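PDB 1F9V: kinesin-like protein KAR3 from Saccharomyces cerevisiae, which is a kinesin-related microtubule motor whose motor domain binds and hydrolyses ATP, probably coupling the reaction to movement along microtubules. Local coordinates for residues Val28-Val42 and Gln50-Gln62. The protein carries 2 engineered substitutions. Numbering follows the deposited sequence.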
loop_
_atom_site.group_PDB
_atom_site.type_symbol
_atom_site.label_atom_id
_atom_site.label_comp_id
_atom_site.label_asym_id
_atom_site.label_seq_id
_atom_site.Cartn_x
_atom_site.Cartn_y
_atom_site.Cartn_z
ATOM N N VAL A 28 8.837 2.625 20.353
ATOM C CA VAL A 28 9.184 1.577 19.404
ATOM C C VAL A 28 10.441 0.854 19.862
ATOM O O VAL A 28 11.464 1.484 20.121
ATOM C CB VAL A 28 9.439 2.154 17.993
ATOM C CG1 VAL A 28 9.834 1.036 17.042
ATOM C CG2 VAL A 28 8.201 2.883 17.489
ATOM N N ASN A 29 10.368 -0.466 19.961
ATOM C CA ASN A 29 11.519 -1.248 20.374
ATOM C C ASN A 29 12.389 -1.581 19.174
ATOM O O ASN A 29 11.954 -1.481 18.026
ATOM C CB ASN A 29 11.059 -2.532 21.059
ATOM C CG ASN A 29 10.256 -2.257 22.310
ATOM O OD1 ASN A 29 10.718 -1.553 23.217
ATOM N ND2 ASN A 29 9.042 -2.804 22.367
ATOM N N GLU A 30 13.628 -1.967 19.443
ATOM C CA GLU A 30 14.556 -2.317 18.382
ATOM C C GLU A 30 14.118 -3.642 17.760
ATOM O O GLU A 30 13.589 -4.512 18.451
ATOM C CB GLU A 30 15.979 -2.427 18.950
ATOM C CG GLU A 30 16.039 -2.648 20.472
ATOM C CD GLU A 30 15.783 -1.381 21.302
ATOM O OE1 GLU A 30 14.855 -1.398 22.148
ATOM O OE2 GLU A 30 16.510 -0.374 21.121
ATOM N N PHE A 31 14.314 -3.784 16.452
ATOM C CA PHE A 31 13.941 -5.013 15.752
ATOM C C PHE A 31 14.600 -6.210 16.434
ATOM O O PHE A 31 15.794 -6.174 16.750
ATOM C CB PHE A 31 14.380 -4.942 14.285
ATOM C CG PHE A 31 13.997 -6.149 13.478
ATOM C CD1 PHE A 31 14.903 -7.180 13.274
ATOM C CD2 PHE A 31 12.728 -6.256 12.925
ATOM C CE1 PHE A 31 14.553 -8.306 12.529
ATOM C CE2 PHE A 31 12.367 -7.375 12.179
ATOM C CZ PHE A 31 13.278 -8.401 11.980
ATOM N N ASP A 32 13.819 -7.266 16.660
ATOM C CA ASP A 32 14.315 -8.472 17.313
ATOM C C ASP A 32 14.790 -9.484 16.279
ATOM O O ASP A 32 13.990 -10.236 15.720
ATOM C CB ASP A 32 13.213 -9.092 18.183
ATOM C CG ASP A 32 13.656 -10.374 18.871
ATOM O OD1 ASP A 32 14.842 -10.737 18.762
ATOM O OD2 ASP A 32 12.812 -11.026 19.521
ATOM N N ASP A 33 16.097 -9.498 16.034
ATOM C CA ASP A 33 16.696 -10.409 15.066
ATOM C C ASP A 33 16.371 -11.870 15.367
ATOM O O ASP A 33 16.195 -12.676 14.455
ATOM C CB ASP A 33 18.218 -10.222 15.046
ATOM C CG ASP A 33 18.634 -8.882 14.469
ATOM O OD1 ASP A 33 19.214 -8.071 15.224
ATOM O OD2 ASP A 33 18.384 -8.642 13.266
ATOM N N ASN A 34 16.299 -12.198 16.652
ATOM C CA ASN A 34 16.018 -13.556 17.118
ATOM C C ASN A 34 14.633 -14.065 16.708
ATOM O O ASN A 34 14.478 -15.227 16.327
ATOM C CB ASN A 34 16.147 -13.601 18.649
ATOM C CG ASN A 34 16.505 -14.983 19.177
ATOM O OD1 ASN A 34 16.274 -15.996 18.516
ATOM N ND2 ASN A 34 17.068 -15.027 20.384
ATOM N N SER A 35 13.632 -13.195 16.782
ATOM C CA SER A 35 12.267 -13.590 16.454
ATOM C C SER A 35 11.769 -13.097 15.099
ATOM O O SER A 35 10.755 -13.576 14.601
ATOM C CB SER A 35 11.317 -13.119 17.559
ATOM O OG SER A 35 11.236 -11.707 17.595
ATOM N N GLY A 36 12.469 -12.143 14.505
ATOM C CA GLY A 36 12.060 -11.642 13.205
ATOM C C GLY A 36 10.930 -10.624 13.174
ATOM O O GLY A 36 10.330 -10.405 12.120
ATOM N N VAL A 37 10.623 -10.009 14.315
ATOM C CA VAL A 37 9.574 -8.993 14.364
ATOM C C VAL A 37 10.044 -7.807 15.196
ATOM O O VAL A 37 11.085 -7.870 15.851
ATOM C CB VAL A 37 8.249 -9.532 14.978
ATOM C CG1 VAL A 37 7.754 -10.727 14.178
ATOM C CG2 VAL A 37 8.455 -9.917 16.442
ATOM N N GLN A 38 9.275 -6.727 15.151
ATOM C CA GLN A 38 9.574 -5.519 15.905
ATOM C C GLN A 38 8.316 -5.137 16.671
ATOM O O GLN A 38 7.208 -5.227 16.138
ATOM C CB GLN A 38 9.976 -4.383 14.963
ATOM C CG GLN A 38 10.624 -3.220 15.685
ATOM C CD GLN A 38 11.334 -2.285 14.744
ATOM O OE1 GLN A 38 11.361 -2.509 13.533
ATOM N NE2 GLN A 38 11.919 -1.226 15.294
ATOM N N SER A 39 8.478 -4.704 17.917
ATOM C CA SER A 39 7.327 -4.347 18.728
ATOM C C SER A 39 7.281 -2.881 19.126
ATOM O O SER A 39 8.278 -2.161 19.052
ATOM C CB SER A 39 7.288 -5.211 19.990
ATOM O OG SER A 39 8.441 -4.977 20.774
ATOM N N MET A 40 6.092 -2.447 19.531
ATOM C CA MET A 40 5.876 -1.077 19.966
ATOM C C MET A 40 4.775 -1.057 21.020
ATOM O O MET A 40 3.969 -1.988 21.116
ATOM C CB MET A 40 5.490 -0.191 18.772
ATOM C CG MET A 40 4.140 -0.524 18.152
ATOM S SD MET A 40 3.845 0.368 16.604
ATOM C CE MET A 40 3.507 2.018 17.233
ATOM N N GLU A 41 4.759 0.010 21.816
ATOM C CA GLU A 41 3.769 0.179 22.871
ATOM C C GLU A 41 3.185 1.573 22.790
ATOM O O GLU A 41 3.908 2.548 22.605
ATOM C CB GLU A 41 4.405 -0.024 24.247
ATOM C CG GLU A 41 4.752 -1.464 24.553
ATOM C CD GLU A 41 5.633 -1.599 25.779
ATOM O OE1 GLU A 41 5.767 -0.605 26.524
ATOM O OE2 GLU A 41 6.191 -2.696 26.002
ATOM N N VAL A 42 1.867 1.658 22.922
ATOM C CA VAL A 42 1.175 2.934 22.859
ATOM C C VAL A 42 0.391 3.113 24.146
ATOM O O VAL A 42 -0.361 2.228 24.551
ATOM C CB VAL A 42 0.192 2.986 21.655
ATOM C CG1 VAL A 42 -0.569 4.304 21.651
ATOM C CG2 VAL A 42 0.959 2.812 20.351
ATOM N N GLN A 50 -2.966 1.128 31.077
ATOM C CA GLN A 50 -3.331 0.336 29.910
ATOM C C GLN A 50 -2.361 0.607 28.764
ATOM O O GLN A 50 -2.416 1.653 28.111
ATOM C CB GLN A 50 -4.761 0.647 29.458
ATOM C CG GLN A 50 -5.125 -0.031 28.132
ATOM C CD GLN A 50 -6.602 0.073 27.772
ATOM O OE1 GLN A 50 -7.181 1.165 27.758
ATOM N NE2 GLN A 50 -7.218 -1.070 27.470
ATOM N N VAL A 51 -1.465 -0.344 28.532
ATOM C CA VAL A 51 -0.479 -0.215 27.475
ATOM C C VAL A 51 -0.859 -1.130 26.316
ATOM O O VAL A 51 -1.029 -2.330 26.501
ATOM C CB VAL A 51 0.929 -0.591 27.987
ATOM C CG1 VAL A 51 1.964 -0.344 26.900
ATOM C CG2 VAL A 51 1.269 0.236 29.224
ATOM N N HIS A 52 -1.015 -0.549 25.130
ATOM C CA HIS A 52 -1.367 -1.316 23.939
ATOM C C HIS A 52 -0.091 -1.732 23.222
ATOM O O HIS A 52 0.662 -0.882 22.744
ATOM C CB HIS A 52 -2.224 -0.472 22.993
ATOM C CG HIS A 52 -3.488 0.034 23.610
ATOM N ND1 HIS A 52 -3.552 1.215 24.315
ATOM C CD2 HIS A 52 -4.741 -0.478 23.620
ATOM C CE1 HIS A 52 -4.789 1.409 24.734
ATOM N NE2 HIS A 52 -5.530 0.397 24.326
ATOM N N GLU A 53 0.158 -3.035 23.152
ATOM C CA GLU A 53 1.347 -3.530 22.479
ATOM C C GLU A 53 0.993 -4.068 21.099
ATOM O O GLU A 53 -0.073 -4.663 20.905
ATOM C CB GLU A 53 2.022 -4.643 23.284
ATOM C CG GLU A 53 3.205 -5.279 22.540
ATOM C CD GLU A 53 4.154 -6.041 23.451
ATOM O OE1 GLU A 53 5.230 -5.493 23.778
ATOM O OE2 GLU A 53 3.826 -7.187 23.834
ATOM N N PHE A 54 1.897 -3.854 20.150
ATOM C CA PHE A 54 1.714 -4.318 18.781
ATOM C C PHE A 54 3.041 -4.836 18.246
ATOM O O PHE A 54 4.110 -4.351 18.625
ATOM C CB PHE A 54 1.223 -3.176 17.888
ATOM C CG PHE A 54 -0.029 -2.510 18.382
ATOM C CD1 PHE A 54 -1.276 -3.060 18.111
ATOM C CD2 PHE A 54 0.035 -1.335 19.119
ATOM C CE1 PHE A 54 -2.449 -2.447 18.567
ATOM C CE2 PHE A 54 -1.127 -0.710 19.583
ATOM C CZ PHE A 54 -2.376 -1.270 19.306
ATOM N N LYS A 55 2.968 -5.833 17.370
ATOM C CA LYS A 55 4.155 -6.410 16.749
ATOM C C LYS A 55 3.910 -6.481 15.245
ATOM O O LYS A 55 2.818 -6.870 14.808
ATOM C CB LYS A 55 4.429 -7.812 17.302
ATOM C CG LYS A 55 5.087 -7.796 18.674
ATOM C CD LYS A 55 5.338 -9.190 19.209
ATOM C CE LYS A 55 4.882 -9.285 20.658
ATOM N NZ LYS A 55 6.003 -9.602 21.578
ATOM N N PHE A 56 4.922 -6.092 14.473
ATOM C CA PHE A 56 4.846 -6.090 13.016
ATOM C C PHE A 56 6.151 -6.608 12.443
ATOM O O PHE A 56 7.105 -6.854 13.177
ATOM C CB PHE A 56 4.567 -4.671 12.507
ATOM C CG PHE A 56 3.282 -4.087 13.038
ATOM C CD1 PHE A 56 2.054 -4.662 12.709
ATOM C CD2 PHE A 56 3.297 -2.997 13.906
ATOM C CE1 PHE A 56 0.864 -4.168 13.237
ATOM C CE2 PHE A 56 2.107 -2.489 14.444
ATOM C CZ PHE A 56 0.889 -3.077 14.109
ATOM N N ASP A 57 6.200 -6.788 11.130
ATOM C CA ASP A 57 7.413 -7.287 10.503
ATOM C C ASP A 57 8.519 -6.243 10.597
ATOM O O ASP A 57 9.704 -6.575 10.640
ATOM C CB ASP A 57 7.123 -7.657 9.045
ATOM C CG ASP A 57 6.178 -8.841 8.937
ATOM O OD1 ASP A 57 6.619 -9.982 9.180
ATOM O OD2 ASP A 57 4.990 -8.634 8.630
ATOM N N LYS A 58 8.121 -4.977 10.644
ATOM C CA LYS A 58 9.079 -3.887 10.749
ATOM C C LYS A 58 8.366 -2.617 11.167
ATOM O O LYS A 58 7.223 -2.369 10.774
ATOM C CB LYS A 58 9.784 -3.660 9.405
ATOM C CG LYS A 58 10.814 -2.533 9.423
ATOM C CD LYS A 58 12.265 -3.031 9.412
ATOM C CE LYS A 58 12.396 -4.531 9.653
ATOM N NZ LYS A 58 13.638 -5.098 9.032
ATOM N N ILE A 59 9.031 -1.814 11.985
ATOM C CA ILE A 59 8.450 -0.556 12.412
ATOM C C ILE A 59 9.467 0.529 12.124
ATOM O O ILE A 59 10.590 0.482 12.615
ATOM C CB ILE A 59 8.097 -0.552 13.914
ATOM C CG1 ILE A 59 7.095 -1.669 14.218
ATOM C CG2 ILE A 59 7.478 0.794 14.294
ATOM C CD1 ILE A 59 6.745 -1.816 15.686
ATOM N N PHE A 60 9.076 1.480 11.287
ATOM C CA PHE A 60 9.939 2.598 10.929
ATOM C C PHE A 60 9.580 3.758 11.839
ATOM O O PHE A 60 8.401 4.067 12.017
ATOM C CB PHE A 60 9.713 3.003 9.467
ATOM C CG PHE A 60 10.063 1.925 8.478
ATOM C CD1 PHE A 60 11.393 1.658 8.161
ATOM C CD2 PHE A 60 9.062 1.177 7.860
ATOM C CE1 PHE A 60 11.724 0.664 7.244
ATOM C CE2 PHE A 60 9.381 0.178 6.940
ATOM C CZ PHE A 60 10.714 -0.080 6.631
ATOM N N ASP A 61 10.586 4.398 12.424
ATOM C CA ASP A 61 10.312 5.524 13.306
ATOM C C ASP A 61 10.596 6.856 12.622
ATOM O O ASP A 61 10.882 6.900 11.422
ATOM C CB ASP A 61 11.097 5.395 14.623
ATOM C CG ASP A 61 12.601 5.478 14.436
ATOM O OD1 ASP A 61 13.064 6.075 13.440
ATOM O OD2 ASP A 61 13.322 4.940 15.307
ATOM N N GLN A 62 10.505 7.941 13.382
ATOM C CA GLN A 62 10.713 9.274 12.834
ATOM C C GLN A 62 12.077 9.509 12.193
ATOM O O GLN A 62 12.224 10.423 11.386
ATOM C CB GLN A 62 10.458 10.328 13.915
ATOM C CG GLN A 62 9.017 10.359 14.398
ATOM C CD GLN A 62 8.838 9.666 15.730
ATOM O OE1 GLN A 62 9.167 8.480 15.887
ATOM N NE2 GLN A 62 8.317 10.403 16.707
HETATM O O HOH W 1 9.142 -10.534 9.692
#
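Gln-38 to Val-42 pairs antiparallel with His-52 to Phe-56, the two strand axes 4.6 Å apart at closest approach, and three pairs of backbone hydrogen bonds close the ladder at Gln-38/Phe-56, Met-40/Phe-54 and Val-42/His-52. Beyond Phe-56 the chain turns at Asp-57 into strand 58-60, which pairs with strand 4-11 of the central sheet. The extended side chain of Gln-38, with CG anti to the backbone N (chi1 -166°), reaches across this turn to strand 58-60: its OE1 accepts the amide of Ile-59 (OE1 to N 2.9 Å), the donor standing well above the carbonyl plane, while NE2 donates to Asn-29 O (2.7 Å), which lies in the amide plane of Gln-38. A leucine here would probably leave the Ile-59 amide and the Asn-29 carbonyl without these partners, weakening the link between strand 58-60 and the hairpin. Ile-59 packs against strand 38-42 and Val-28, its CG2 against CG1 of Val-28 (3.6 Å) and its CD1 against CB of Met-40 (3.7 Å). The Met-40 sulfur meets the edge of the Phe-56 ring, SD to CE2 4.0 Å, a Met-aromatic contact; Phe-54 and Phe-56 also touch helix 325-338. On the opposite, more exposed face, Glu-41 OE2 and Glu-53 OE1 come within 3.7 Å, perhaps mildly unfavourable. Near the turn, Lys-58 bends to set NZ over one face of Phe-31, a cation-pi contact 4.3 Å from the ring centroid. Asp-57 itself pairs with Arg-342. The buried Gln-38 amide thus links the small sheet to a strand of the central sheet, beside the apolar Met-40, Phe-54 and Phe-56 face.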